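Local coordinates for protein TRAP dicarboxylate transporter, DctP subunit (Ochrobactrum anthropi, PDB 4P47) that probably serves as the periplasmic solute-binding subunit of a TRAP transporter, capturing a small solute, perhaps a dicarboxylate, for uptake into the cell, at residues E106-P111 and Y237-V242; F112-G117 and D121-G126; E49-L54 and A258-A263; F34-A37 and P43-T46; L194-L199 and A221-V226. All coordinates share one frame; numbering follows the deposited sequence.

Contact 1 (E106-P111 and Y237-V242); sequences EAVDLP and YNPQIV
Val108 and Pro239 make the direct apolar touch between the 106-111 loop and the strand, with Val108 CB 4.1 Å from Pro239 CG. Beside this pair the two backbones are joined through water. Val108 O and Tyr237 O approach to 3.3 Å, but both are acceptors, and water 1 joins the backbones: it accepts from Tyr237 N at 2.9 Å and lies within donating distance of the carbonyls of Val108 and Leu110.

Asn238 carries the polar half. Its CB points away from the loop, and with chi1 at -67° CG stands beside the backbone N, which turns the amide back towards Asp109. From CG the two tips part company. OD1 takes a hydrogen bond from NH1 of Arg152, whereas ND2 donates to water 2 and, at 2.9 Å, to water 3. Both waters also reach Asp109 OD1, water 2 at 2.6 Å, so two single-water bridges span the 4.2 Å between Asn238 ND2 and Asp109 OD1. Water 2 is bonded to Tyr237 O as well. The Arg152 bond and the waters together should fix which way round the Asn238 amide sits.

Strand 229-245 runs here between strands 90-94 and 141-156, bonded to both through its backbone, while the loop presses Val108 onto Phe128 and Leu132 of helix 127-133.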
# COMPACT_ATOMS: atom_id res chain seq x y z
N GLU A 106 12.01 0.43 1.11
CA GLU A 106 11.82 -0.15 -0.22
C GLU A 106 11.42 -1.61 -0.14
O GLU A 106 10.80 -2.13 -1.08
CB GLU A 106 13.10 0.02 -1.03
CG GLU A 106 13.06 -0.45 -2.45
CD GLU A 106 14.31 -0.07 -3.20
OE1 GLU A 106 15.39 -0.64 -2.88
OE2 GLU A 106 14.23 0.79 -4.08
N ALA A 107 11.69 -2.25 0.99
CA ALA A 107 11.29 -3.64 1.15
C ALA A 107 9.77 -3.83 0.96
O ALA A 107 9.33 -4.88 0.49
CB ALA A 107 11.73 -4.20 2.52
N VAL A 108 8.96 -2.84 1.33
CA VAL A 108 7.50 -3.04 1.23
C VAL A 108 7.01 -3.02 -0.21
O VAL A 108 5.89 -3.44 -0.47
CB VAL A 108 6.68 -2.02 2.06
CG1 VAL A 108 7.13 -2.01 3.52
CG2 VAL A 108 6.69 -0.62 1.47
N ASP A 109 7.84 -2.55 -1.13
CA ASP A 109 7.51 -2.58 -2.55
C ASP A 109 7.98 -3.86 -3.27
O ASP A 109 7.73 -4.03 -4.46
CB ASP A 109 8.14 -1.38 -3.25
CG ASP A 109 7.41 -0.07 -2.97
OD1 ASP A 109 6.21 -0.09 -2.61
OD2 ASP A 109 8.03 0.99 -3.16
N LEU A 110 8.67 -4.77 -2.58
CA LEU A 110 9.17 -5.98 -3.25
C LEU A 110 8.01 -6.84 -3.71
O LEU A 110 6.95 -6.86 -3.10
CB LEU A 110 10.11 -6.77 -2.31
CG LEU A 110 11.42 -6.05 -1.93
CD1 LEU A 110 12.14 -6.82 -0.83
CD2 LEU A 110 12.34 -5.84 -3.13
N PRO A 111 8.21 -7.56 -4.82
CA PRO A 111 7.06 -8.29 -5.39
C PRO A 111 6.63 -9.60 -4.74
O PRO A 111 7.43 -10.37 -4.17
CB PRO A 111 7.48 -8.53 -6.85
CG PRO A 111 8.95 -8.34 -6.89
CD PRO A 111 9.36 -7.47 -5.72
N TYR A 237 2.01 -5.22 -2.84
CA TYR A 237 1.02 -4.86 -1.84
C TYR A 237 1.43 -3.51 -1.30
O TYR A 237 2.58 -3.34 -0.95
CB TYR A 237 0.99 -5.86 -0.70
CG TYR A 237 0.00 -5.47 0.39
CD1 TYR A 237 -1.36 -5.67 0.24
CD2 TYR A 237 0.44 -4.91 1.59
CE1 TYR A 237 -2.27 -5.31 1.24
CE2 TYR A 237 -0.46 -4.58 2.59
CZ TYR A 237 -1.79 -4.78 2.41
OH TYR A 237 -2.66 -4.44 3.43
N ASN A 238 0.48 -2.58 -1.22
CA ASN A 238 0.72 -1.24 -0.69
C ASN A 238 0.13 -1.10 0.72
O ASN A 238 -1.07 -0.84 0.88
CB ASN A 238 0.08 -0.14 -1.58
CG ASN A 238 0.72 0.02 -2.98
OD1 ASN A 238 0.05 0.45 -3.92
ND2 ASN A 238 1.99 -0.25 -3.08
N PRO A 239 0.97 -1.24 1.76
CA PRO A 239 0.55 -0.85 3.10
C PRO A 239 0.69 0.64 3.22
O PRO A 239 1.56 1.22 2.55
CB PRO A 239 1.56 -1.55 4.01
CG PRO A 239 2.77 -1.71 3.20
CD PRO A 239 2.36 -1.69 1.74
N GLN A 240 -0.13 1.27 4.05
CA GLN A 240 0.08 2.67 4.37
C GLN A 240 0.66 2.78 5.75
O GLN A 240 0.45 1.89 6.61
CB GLN A 240 -1.19 3.46 4.24
CG GLN A 240 -1.75 3.36 2.83
CD GLN A 240 -2.50 4.57 2.42
OE1 GLN A 240 -3.31 5.11 3.19
NE2 GLN A 240 -2.26 5.02 1.21
N ILE A 241 1.46 3.79 5.99
CA ILE A 241 1.97 4.04 7.33
C ILE A 241 1.37 5.35 7.83
O ILE A 241 1.34 6.38 7.13
CB ILE A 241 3.51 4.04 7.37
CG1 ILE A 241 3.99 4.22 8.81
CG2 ILE A 241 4.09 5.09 6.45
CD1 ILE A 241 5.48 3.96 8.98
N VAL A 242 0.86 5.30 9.06
CA VAL A 242 0.38 6.47 9.77
C VAL A 242 1.53 7.03 10.58
O VAL A 242 2.15 6.30 11.38
CB VAL A 242 -0.77 6.09 10.71
CG1 VAL A 242 -1.29 7.32 11.46
CG2 VAL A 242 -1.92 5.41 9.95
O HOH W 1 4.82 -5.38 -2.20
O HOH W 2 4.19 -1.05 -1.26
O HOH W 3 4.30 0.65 -4.62

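Contact 2 (F112-G117 and D121-G126); sequences FLFNSG and DKVMDG
The first turn of helix 117-125 sets Gly117 against Asp121. Ser116 is its N-cap, and its OG accepts from Glu119 N, just beyond. Asp121 N donates to Gly117 O at 2.9 Å, with 159° at the hydrogen and the donor tilted slightly from the carbonyl plane, an ordinary i to i+4 helical bond.

The carboxylate of Asp121 lies close to the same carbonyl: its OD1 is 3.1 Å from Gly117 O. As both atoms are acceptors, this closeness carries no bond and is probably tolerated because OD1 is held elsewhere, in salt bridges with Arg272 and Arg276 of the long helix 254-288. The two arginines would favour the charged form of Asp121.

The loop that leads into the capped helix folds back along it, so that Phe114, two residues ahead of the cap, reaches the helix's later turn. Phe114 CE1 meets Val123 CB at 3.6 Å and Val123 CG2 at 3.8 Å, while Phe114 CZ lies 4.1 Å from Val123 CG1; the two side chains meet at a slant. With CG1 of Val123 anti to the backbone N (chi1 177°), CB and both methyls come up against the CE1 and CZ end of the ring, all from one side of its plane. Met124 adds a Met-aromatic contact, its SD 5.5 Å from the Phe114 ring centroid. Leu113 CB lies over one face of that ring, and Leu331 of helix 321-336 also packs on both Leu113 and Phe114.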
# COMPACT_ATOMS: atom_id res chain seq x y z
N PHE A 112 5.33 -9.86 -4.87
CA PHE A 112 4.72 -11.12 -4.48
C PHE A 112 4.96 -11.51 -3.02
O PHE A 112 5.05 -12.70 -2.69
CB PHE A 112 5.16 -12.26 -5.42
CG PHE A 112 4.88 -11.98 -6.88
CD1 PHE A 112 3.58 -11.97 -7.37
CD2 PHE A 112 5.92 -11.73 -7.76
CE1 PHE A 112 3.34 -11.73 -8.70
CE2 PHE A 112 5.67 -11.49 -9.10
CZ PHE A 112 4.36 -11.48 -9.57
N LEU A 113 5.02 -10.53 -2.12
CA LEU A 113 5.22 -10.83 -0.69
C LEU A 113 4.02 -11.57 -0.10
O LEU A 113 4.18 -12.58 0.57
CB LEU A 113 5.45 -9.55 0.12
CG LEU A 113 6.65 -8.69 -0.31
CD1 LEU A 113 6.79 -7.47 0.59
CD2 LEU A 113 7.96 -9.48 -0.32
N PHE A 114 2.81 -11.05 -0.33
CA PHE A 114 1.62 -11.53 0.35
C PHE A 114 0.56 -11.98 -0.63
O PHE A 114 0.39 -11.37 -1.70
CB PHE A 114 1.02 -10.43 1.24
CG PHE A 114 2.03 -9.69 2.05
CD1 PHE A 114 2.84 -10.34 2.96
CD2 PHE A 114 2.14 -8.31 1.93
CE1 PHE A 114 3.77 -9.65 3.70
CE2 PHE A 114 3.06 -7.61 2.68
CZ PHE A 114 3.88 -8.29 3.57
N ASN A 115 -0.20 -13.01 -0.25
CA ASN A 115 -1.30 -13.49 -1.07
C ASN A 115 -2.68 -13.06 -0.55
O ASN A 115 -3.69 -13.24 -1.22
CB ASN A 115 -1.21 -15.02 -1.21
CG ASN A 115 0.08 -15.49 -1.91
OD1 ASN A 115 1.06 -14.74 -1.99
ND2 ASN A 115 0.08 -16.72 -2.40
N SER A 116 -2.69 -12.46 0.64
CA SER A 116 -3.92 -12.00 1.27
C SER A 116 -3.64 -10.89 2.28
O SER A 116 -2.52 -10.75 2.78
CB SER A 116 -4.61 -13.15 2.01
OG SER A 116 -3.86 -13.53 3.15
N GLY A 117 -4.70 -10.16 2.60
CA GLY A 117 -4.63 -9.12 3.62
C GLY A 117 -4.21 -9.66 4.98
O GLY A 117 -3.46 -9.02 5.70
N ASP A 121 -1.13 -8.34 7.21
CA ASP A 121 -1.26 -7.83 8.57
C ASP A 121 -0.26 -8.50 9.51
O ASP A 121 0.33 -7.84 10.36
CB ASP A 121 -2.66 -8.11 9.14
CG ASP A 121 -3.76 -7.39 8.41
OD1 ASP A 121 -3.47 -6.51 7.56
OD2 ASP A 121 -4.95 -7.71 8.70
N LYS A 122 -0.12 -9.81 9.38
CA LYS A 122 0.78 -10.57 10.25
C LYS A 122 2.19 -10.02 10.13
O LYS A 122 2.89 -9.80 11.12
CB LYS A 122 0.78 -12.06 9.88
CG LYS A 122 -0.46 -12.85 10.27
CD LYS A 122 -0.45 -14.21 9.57
CE LYS A 122 -1.15 -15.28 10.40
NZ LYS A 122 -1.35 -16.54 9.61
N VAL A 123 2.63 -9.81 8.89
CA VAL A 123 4.00 -9.39 8.65
C VAL A 123 4.18 -7.90 8.96
O VAL A 123 5.16 -7.51 9.60
CB VAL A 123 4.46 -9.77 7.23
CG1 VAL A 123 5.87 -9.27 6.97
CG2 VAL A 123 4.40 -11.28 7.06
N MET A 124 3.25 -7.04 8.57
CA MET A 124 3.43 -5.60 8.84
C MET A 124 3.34 -5.27 10.33
O MET A 124 4.02 -4.37 10.83
CB MET A 124 2.43 -4.74 8.07
CG MET A 124 2.54 -4.85 6.57
SD MET A 124 4.21 -4.62 5.89
CE MET A 124 4.61 -2.98 6.50
N ASP A 125 2.48 -5.99 11.05
CA ASP A 125 2.27 -5.71 12.48
C ASP A 125 3.30 -6.40 13.37
O ASP A 125 3.39 -6.11 14.56
CB ASP A 125 0.86 -6.11 12.92
CG ASP A 125 -0.23 -5.31 12.22
OD1 ASP A 125 0.08 -4.28 11.55
OD2 ASP A 125 -1.40 -5.72 12.34
N GLY A 126 4.10 -7.28 12.78
CA GLY A 126 5.15 -7.99 13.48
C GLY A 126 6.51 -7.34 13.35
O GLY A 126 6.63 -6.16 13.03

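Contact 3 (E49-L54 and A258-A263); sequences EKFAEL and AVIEQA
The methyl of Ala263 is the bump that enters the hollow between Phe51 and Leu54 on the facing helix. On one flank Ala263 CB lies 3.7 Å from Phe51 CD1 and almost as near Phe51 CE1; on the other it is 3.8 Å from Leu54 CB. Because the residue filling the hollow is so small, the backbones come close at this point, and the Phe51 and Ala263 CA atoms are 5.4 Å apart.

Phe51 supplies the reciprocal projection. With CG anti to the backbone N (chi1 173°), the ring projects out from helix 43-58 towards its partner and meets that backbone with its edge. Phe51 CE1 approaches Ile260 O to 3.6 Å and Phe51 CD1 approaches Ala263 C, both near the ring plane, so the slightly positive rim of the phenyl faces a carbonyl oxygen. At the far corner of the ring, Phe51 CZ meets Ile260 CG2 at 4.1 Å.

The two helices are 43-58, the helix of a beta-alpha-beta unit, and 254-288, the long helix that is a hallmark of TRAP solute-binding proteins. Their segments run roughly antiparallel, at 144° between N-to-C directions, and their axes come within 9.3 Å.

Further side chains extend the interface along both helices. Val55 packs on Ala263 one residue past Leu54, Ala267 rests on Phe51 a turn farther along the long helix, and the Phe34 ring meets the Phe51 ring nearly at right angles. Leu54 also touches Glu266, and its CD1 lies 4.0 Å from Ala263 O.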
# COMPACT_ATOMS: atom_id res chain seq x y z
N GLU A 49 -11.36 9.19 10.04
CA GLU A 49 -12.52 9.64 10.81
C GLU A 49 -12.68 8.83 12.09
O GLU A 49 -12.97 9.38 13.15
CB GLU A 49 -13.80 9.54 9.96
CG GLU A 49 -13.82 10.55 8.84
CD GLU A 49 -14.85 10.27 7.76
OE1 GLU A 49 -15.37 9.13 7.69
OE2 GLU A 49 -15.14 11.19 6.98
N LYS A 50 -12.47 7.52 12.00
CA LYS A 50 -12.49 6.68 13.19
C LYS A 50 -11.40 7.09 14.17
O LYS A 50 -11.64 7.22 15.38
CB LYS A 50 -12.36 5.19 12.82
CG LYS A 50 -12.32 4.23 14.00
CD LYS A 50 -13.57 4.23 14.85
CE LYS A 50 -14.76 3.82 14.08
NZ LYS A 50 -15.91 3.65 15.03
N PHE A 51 -10.18 7.29 13.66
CA PHE A 51 -9.06 7.77 14.47
C PHE A 51 -9.44 9.06 15.20
O PHE A 51 -9.25 9.19 16.41
CB PHE A 51 -7.82 7.96 13.59
CG PHE A 51 -6.68 8.60 14.31
CD1 PHE A 51 -5.84 7.85 15.14
CD2 PHE A 51 -6.43 9.96 14.20
CE1 PHE A 51 -4.79 8.44 15.82
CE2 PHE A 51 -5.38 10.54 14.88
CZ PHE A 51 -4.56 9.77 15.69
N ALA A 52 -9.95 10.03 14.45
CA ALA A 52 -10.30 11.33 15.04
C ALA A 52 -11.34 11.18 16.15
O ALA A 52 -11.24 11.82 17.19
CB ALA A 52 -10.82 12.27 13.95
N GLU A 53 -12.33 10.34 15.93
CA GLU A 53 -13.38 10.15 16.91
C GLU A 53 -12.87 9.48 18.17
O GLU A 53 -13.23 9.85 19.29
CB GLU A 53 -14.53 9.35 16.31
CG GLU A 53 -15.65 9.03 17.30
CD GLU A 53 -16.32 10.26 17.94
OE1 GLU A 53 -16.34 11.35 17.32
OE2 GLU A 53 -16.86 10.14 19.07
N LEU A 54 -12.00 8.49 17.99
CA LEU A 54 -11.41 7.81 19.14
C LEU A 54 -10.53 8.75 19.95
O LEU A 54 -10.54 8.72 21.17
CB LEU A 54 -10.60 6.59 18.67
CG LEU A 54 -11.45 5.47 18.08
CD1 LEU A 54 -10.51 4.39 17.52
CD2 LEU A 54 -12.39 4.90 19.13
N ALA A 258 -0.29 7.99 24.58
CA ALA A 258 -1.03 6.75 24.69
C ALA A 258 -2.40 6.84 23.98
O ALA A 258 -2.84 5.88 23.36
CB ALA A 258 -1.21 6.35 26.14
N VAL A 259 -3.09 7.97 24.12
CA VAL A 259 -4.37 8.18 23.42
C VAL A 259 -4.18 8.01 21.92
O VAL A 259 -4.95 7.32 21.25
CB VAL A 259 -4.92 9.60 23.69
CG1 VAL A 259 -6.00 9.95 22.67
CG2 VAL A 259 -5.45 9.71 25.13
N ILE A 260 -3.14 8.64 21.40
CA ILE A 260 -2.88 8.65 19.97
C ILE A 260 -2.53 7.26 19.48
O ILE A 260 -3.04 6.82 18.45
CB ILE A 260 -1.79 9.68 19.61
CG1 ILE A 260 -2.32 11.10 19.86
CG2 ILE A 260 -1.33 9.51 18.17
CD1 ILE A 260 -1.25 12.11 19.92
N GLU A 261 -1.69 6.55 20.23
CA GLU A 261 -1.29 5.18 19.89
C GLU A 261 -2.48 4.24 19.94
O GLU A 261 -2.72 3.47 19.03
CB GLU A 261 -0.19 4.68 20.84
CG GLU A 261 1.12 5.41 20.63
CD GLU A 261 2.11 5.20 21.74
OE1 GLU A 261 1.69 5.04 22.90
OE2 GLU A 261 3.32 5.24 21.46
N GLN A 262 -3.27 4.31 21.01
CA GLN A 262 -4.44 3.44 21.13
C GLN A 262 -5.37 3.66 19.95
O GLN A 262 -5.90 2.71 19.35
CB GLN A 262 -5.20 3.72 22.44
CG GLN A 262 -4.44 3.28 23.67
CD GLN A 262 -5.02 3.87 24.94
OE1 GLN A 262 -6.13 4.39 24.94
NE2 GLN A 262 -4.26 3.79 26.02
N ALA A 263 -5.62 4.93 19.62
CA ALA A 263 -6.52 5.26 18.54
C ALA A 263 -5.97 4.79 17.19
O ALA A 263 -6.72 4.32 16.34
CB ALA A 263 -6.79 6.76 18.53

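Contact 4 (F34-A37 and P43-T46); sequences FAAA and PQVT
In the beta-alpha-beta unit of strand 30-35, helix 43-58 and strand 63-68, the first turn of the helix sends Gln44 back over Ala36, just where the chain leaves the first strand. The Gln44 side chain is extended, with chi1 at -180° and CG anti to the backbone N, and this reach carries its amide to the end of the strand.

The Ala36 methyl lies over one face of that amide. Its CB is 3.3 Å from Gln44 OE1, 3.6 Å from Gln44 CD and 3.9 Å from Gln44 NE2, so the group lies flat on a methyl rather than being gripped by it. Polar partners around the rim settle its rotation. Gln44 OE1 accepts from the backbone N of Asn38 in the loop between the segments, while Gln44 NE2 donates to Gln240 OE1 on strand 229-245, which ties the helix start to a more central strand of the sheet. Ala36 itself is bonded through its backbone to Phe68 and Gly71.

Water 4 completes the link between the segments, accepting from Ala37 N at 2.9 Å and from Gln44 NE2 at 3.2 Å.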
# COMPACT_ATOMS: atom_id res chain seq x y z
N PHE A 34 -4.29 16.33 10.29
CA PHE A 34 -4.05 14.98 9.75
C PHE A 34 -4.40 15.01 8.27
O PHE A 34 -5.59 15.08 7.91
CB PHE A 34 -4.93 14.00 10.54
CG PHE A 34 -4.70 12.53 10.29
CD1 PHE A 34 -3.76 12.07 9.40
CD2 PHE A 34 -5.43 11.62 11.00
CE1 PHE A 34 -3.58 10.67 9.19
CE2 PHE A 34 -5.26 10.26 10.82
CZ PHE A 34 -4.33 9.78 9.91
N ALA A 35 -3.37 14.98 7.44
CA ALA A 35 -3.53 15.14 6.00
C ALA A 35 -3.44 13.80 5.26
O ALA A 35 -2.72 12.90 5.68
CB ALA A 35 -2.45 16.05 5.49
N ALA A 36 -4.17 13.67 4.16
CA ALA A 36 -4.01 12.52 3.28
C ALA A 36 -4.48 12.86 1.89
O ALA A 36 -5.11 13.89 1.67
CB ALA A 36 -4.78 11.32 3.80
N ALA A 37 -4.20 11.95 0.96
CA ALA A 37 -4.53 12.14 -0.46
C ALA A 37 -5.97 11.89 -0.84
O ALA A 37 -6.49 12.58 -1.71
CB ALA A 37 -3.65 11.24 -1.27
N PRO A 43 -11.73 4.25 1.97
CA PRO A 43 -11.38 3.58 3.23
C PRO A 43 -10.31 4.31 4.08
O PRO A 43 -10.35 4.26 5.31
CB PRO A 43 -10.92 2.20 2.76
CG PRO A 43 -11.77 1.95 1.54
CD PRO A 43 -11.82 3.28 0.85
N GLN A 44 -9.33 4.90 3.43
CA GLN A 44 -8.33 5.72 4.10
C GLN A 44 -8.98 6.80 4.96
O GLN A 44 -8.66 6.96 6.14
CB GLN A 44 -7.41 6.36 3.08
CG GLN A 44 -6.33 7.22 3.68
CD GLN A 44 -5.60 8.00 2.62
OE1 GLN A 44 -6.17 8.89 1.99
NE2 GLN A 44 -4.36 7.67 2.40
N VAL A 45 -9.90 7.56 4.38
CA VAL A 45 -10.52 8.65 5.12
C VAL A 45 -11.51 8.12 6.15
O VAL A 45 -11.65 8.69 7.22
CB VAL A 45 -11.14 9.67 4.18
CG1 VAL A 45 -11.79 10.78 4.97
CG2 VAL A 45 -10.07 10.22 3.26
N THR A 46 -12.15 7.00 5.86
CA THR A 46 -13.00 6.37 6.86
C THR A 46 -12.16 6.00 8.08
O THR A 46 -12.60 6.17 9.22
CB THR A 46 -13.75 5.19 6.25
OG1 THR A 46 -14.53 5.69 5.16
CG2 THR A 46 -14.67 4.54 7.26
O HOH W 4 -2.25 9.82 1.43

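Contact 5 (L194-L199 and A221-V226); sequences LPYTEL and AKFYEV
Apolar contact dominates between Phe223 and the pair Tyr196 and Leu199. The CZ end of Phe223 enters the gap between them: its CZ atom lies 3.8 Å from Leu199 CD2, 3.9 Å from Leu199 CG and 4.0 Å from Tyr196 CZ. The Leu199 chain stands at about a right angle to Phe223, whereas Tyr196 meets it at a slant. With chi1 at -170°, Tyr196 has CG anti to its backbone N, which carries the phenol out towards Ala221 and Phe223. Its OH comes to 3.7 Å from both Phe223 CE2 and Ala221 CB. That Ala221 methyl is shared, for it also lies over one face of the Phe223 ring, towards its rim, and so occupies the corner between the two aromatics.

The polar bonds go to residues just outside the two segments. Tyr196 OH pairs with Asn217 ND2, a residue of helix 216-220, which fixes the phenol's end while its carbons pack on Phe223. Farther on, Glu225 OE1 is bonded to the hydroxyl of Tyr200, one residue past Leu199, which links the 3-10 turn to helix 196-205.

Backbone bonds set the loop's shape. Val226 N donates to Phe223 O at 3.0 Å within a short 3-10 turn, and Lys222, with phi at 59°, terminates helix 216-220. The result is a Schellman motif whose reversal, followed at once by the 3-10 turn, brings Phe223 against the first turn of helix 196-205.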
# COMPACT_ATOMS: atom_id res chain seq x y z
N LEU A 194 3.63 7.13 -17.83
CA LEU A 194 2.57 8.00 -18.29
C LEU A 194 1.89 8.66 -17.11
O LEU A 194 1.55 7.97 -16.16
CB LEU A 194 1.54 7.20 -19.08
CG LEU A 194 0.50 8.04 -19.82
CD1 LEU A 194 1.16 8.75 -20.99
CD2 LEU A 194 -0.64 7.18 -20.28
N PRO A 195 1.68 9.99 -17.17
CA PRO A 195 0.90 10.64 -16.11
C PRO A 195 -0.49 10.03 -15.97
O PRO A 195 -1.15 9.70 -16.96
CB PRO A 195 0.80 12.09 -16.59
CG PRO A 195 2.00 12.27 -17.47
CD PRO A 195 2.17 10.96 -18.16
N TYR A 196 -0.93 9.84 -14.74
CA TYR A 196 -2.17 9.12 -14.49
C TYR A 196 -3.37 9.72 -15.23
O TYR A 196 -4.24 8.99 -15.73
CB TYR A 196 -2.47 9.07 -12.99
CG TYR A 196 -3.61 8.15 -12.64
CD1 TYR A 196 -3.40 6.78 -12.56
CD2 TYR A 196 -4.89 8.62 -12.37
CE1 TYR A 196 -4.42 5.92 -12.25
CE2 TYR A 196 -5.92 7.76 -12.05
CZ TYR A 196 -5.67 6.41 -11.99
OH TYR A 196 -6.66 5.49 -11.65
N THR A 197 -3.40 11.05 -15.32
CA THR A 197 -4.53 11.73 -15.94
C THR A 197 -4.66 11.40 -17.43
O THR A 197 -5.73 11.58 -18.02
CB THR A 197 -4.43 13.25 -15.69
OG1 THR A 197 -5.68 13.87 -16.00
CG2 THR A 197 -3.34 13.88 -16.48
N GLU A 198 -3.59 10.91 -18.05
CA GLU A 198 -3.60 10.57 -19.47
C GLU A 198 -3.89 9.09 -19.73
O GLU A 198 -4.06 8.68 -20.88
CB GLU A 198 -2.27 10.95 -20.12
CG GLU A 198 -2.04 12.45 -20.08
CD GLU A 198 -0.69 12.89 -20.58
OE1 GLU A 198 0.18 12.05 -20.87
OE2 GLU A 198 -0.50 14.11 -20.66
N LEU A 199 -3.96 8.29 -18.67
CA LEU A 199 -3.98 6.85 -18.78
C LEU A 199 -5.25 6.28 -19.41
O LEU A 199 -5.17 5.42 -20.28
CB LEU A 199 -3.72 6.21 -17.40
CG LEU A 199 -3.62 4.68 -17.33
CD1 LEU A 199 -2.70 4.11 -18.40
CD2 LEU A 199 -3.16 4.27 -15.93
N ALA A 221 -11.64 5.29 -12.30
CA ALA A 221 -11.21 5.86 -13.58
C ALA A 221 -11.91 5.23 -14.78
O ALA A 221 -11.59 5.55 -15.93
CB ALA A 221 -9.70 5.74 -13.72
N LYS A 222 -12.85 4.32 -14.53
CA LYS A 222 -13.63 3.67 -15.58
C LYS A 222 -12.77 2.90 -16.58
O LYS A 222 -13.06 2.82 -17.77
CB LYS A 222 -14.52 4.68 -16.31
CG LYS A 222 -15.36 5.52 -15.35
CD LYS A 222 -16.26 6.48 -16.14
CE LYS A 222 -17.10 7.36 -15.23
NZ LYS A 222 -18.11 6.56 -14.52
N PHE A 223 -11.72 2.28 -16.08
CA PHE A 223 -10.85 1.52 -16.96
C PHE A 223 -11.57 0.29 -17.53
O PHE A 223 -11.16 -0.25 -18.54
CB PHE A 223 -9.57 1.08 -16.22
CG PHE A 223 -8.62 2.20 -15.86
CD1 PHE A 223 -8.57 3.39 -16.57
CD2 PHE A 223 -7.75 2.04 -14.81
CE1 PHE A 223 -7.67 4.38 -16.22
CE2 PHE A 223 -6.86 3.04 -14.46
CZ PHE A 223 -6.83 4.20 -15.16
N TYR A 224 -12.68 -0.12 -16.90
CA TYR A 224 -13.48 -1.22 -17.42
C TYR A 224 -14.06 -0.87 -18.81
O TYR A 224 -14.46 -1.78 -19.53
CB TYR A 224 -14.60 -1.59 -16.44
CG TYR A 224 -15.53 -0.44 -16.11
CD1 TYR A 224 -16.59 -0.11 -16.96
CD2 TYR A 224 -15.37 0.31 -14.96
CE1 TYR A 224 -17.44 0.94 -16.65
CE2 TYR A 224 -16.20 1.36 -14.64
CZ TYR A 224 -17.24 1.67 -15.50
OH TYR A 224 -18.08 2.72 -15.18
N GLU A 225 -14.07 0.41 -19.20
CA GLU A 225 -14.58 0.79 -20.52
C GLU A 225 -13.56 0.51 -21.61
O GLU A 225 -13.90 0.47 -22.80
CB GLU A 225 -14.95 2.29 -20.56
CG GLU A 225 -16.04 2.68 -19.58
CD GLU A 225 -16.40 4.16 -19.60
OE1 GLU A 225 -15.71 4.95 -20.28
OE2 GLU A 225 -17.37 4.56 -18.92
N VAL A 226 -12.30 0.33 -21.21
CA VAL A 226 -11.20 0.28 -22.15
C VAL A 226 -10.23 -0.88 -21.89
O VAL A 226 -9.16 -0.95 -22.49
CB VAL A 226 -10.43 1.65 -22.21
CG1 VAL A 226 -11.32 2.70 -22.82
CG2 VAL A 226 -9.98 2.09 -20.83

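In the fold
Contacts 1 to 4 are buried, whereas contact 5 is only partly buried; like contact 3 it lies about 20 Å from the chain's centre, the two contact centres being about 36 Å apart. Contact 1, nearest the chain's centre, relies on water and polar groups; contact 2, which touches it through Met124 and Phe114, combines aromatic packing with a helical backbone bond. Contacts 3 and 4 share helix 43-58 and meet where the Phe51 and Phe34 rings touch, yet the former is apolar helix packing and the latter an amide resting on a methyl. Gln44 and Gln240 join contact 4 to contact 1 across the sheet. Contact 5 resembles contact 3 in its apolar character, but touches none of the others.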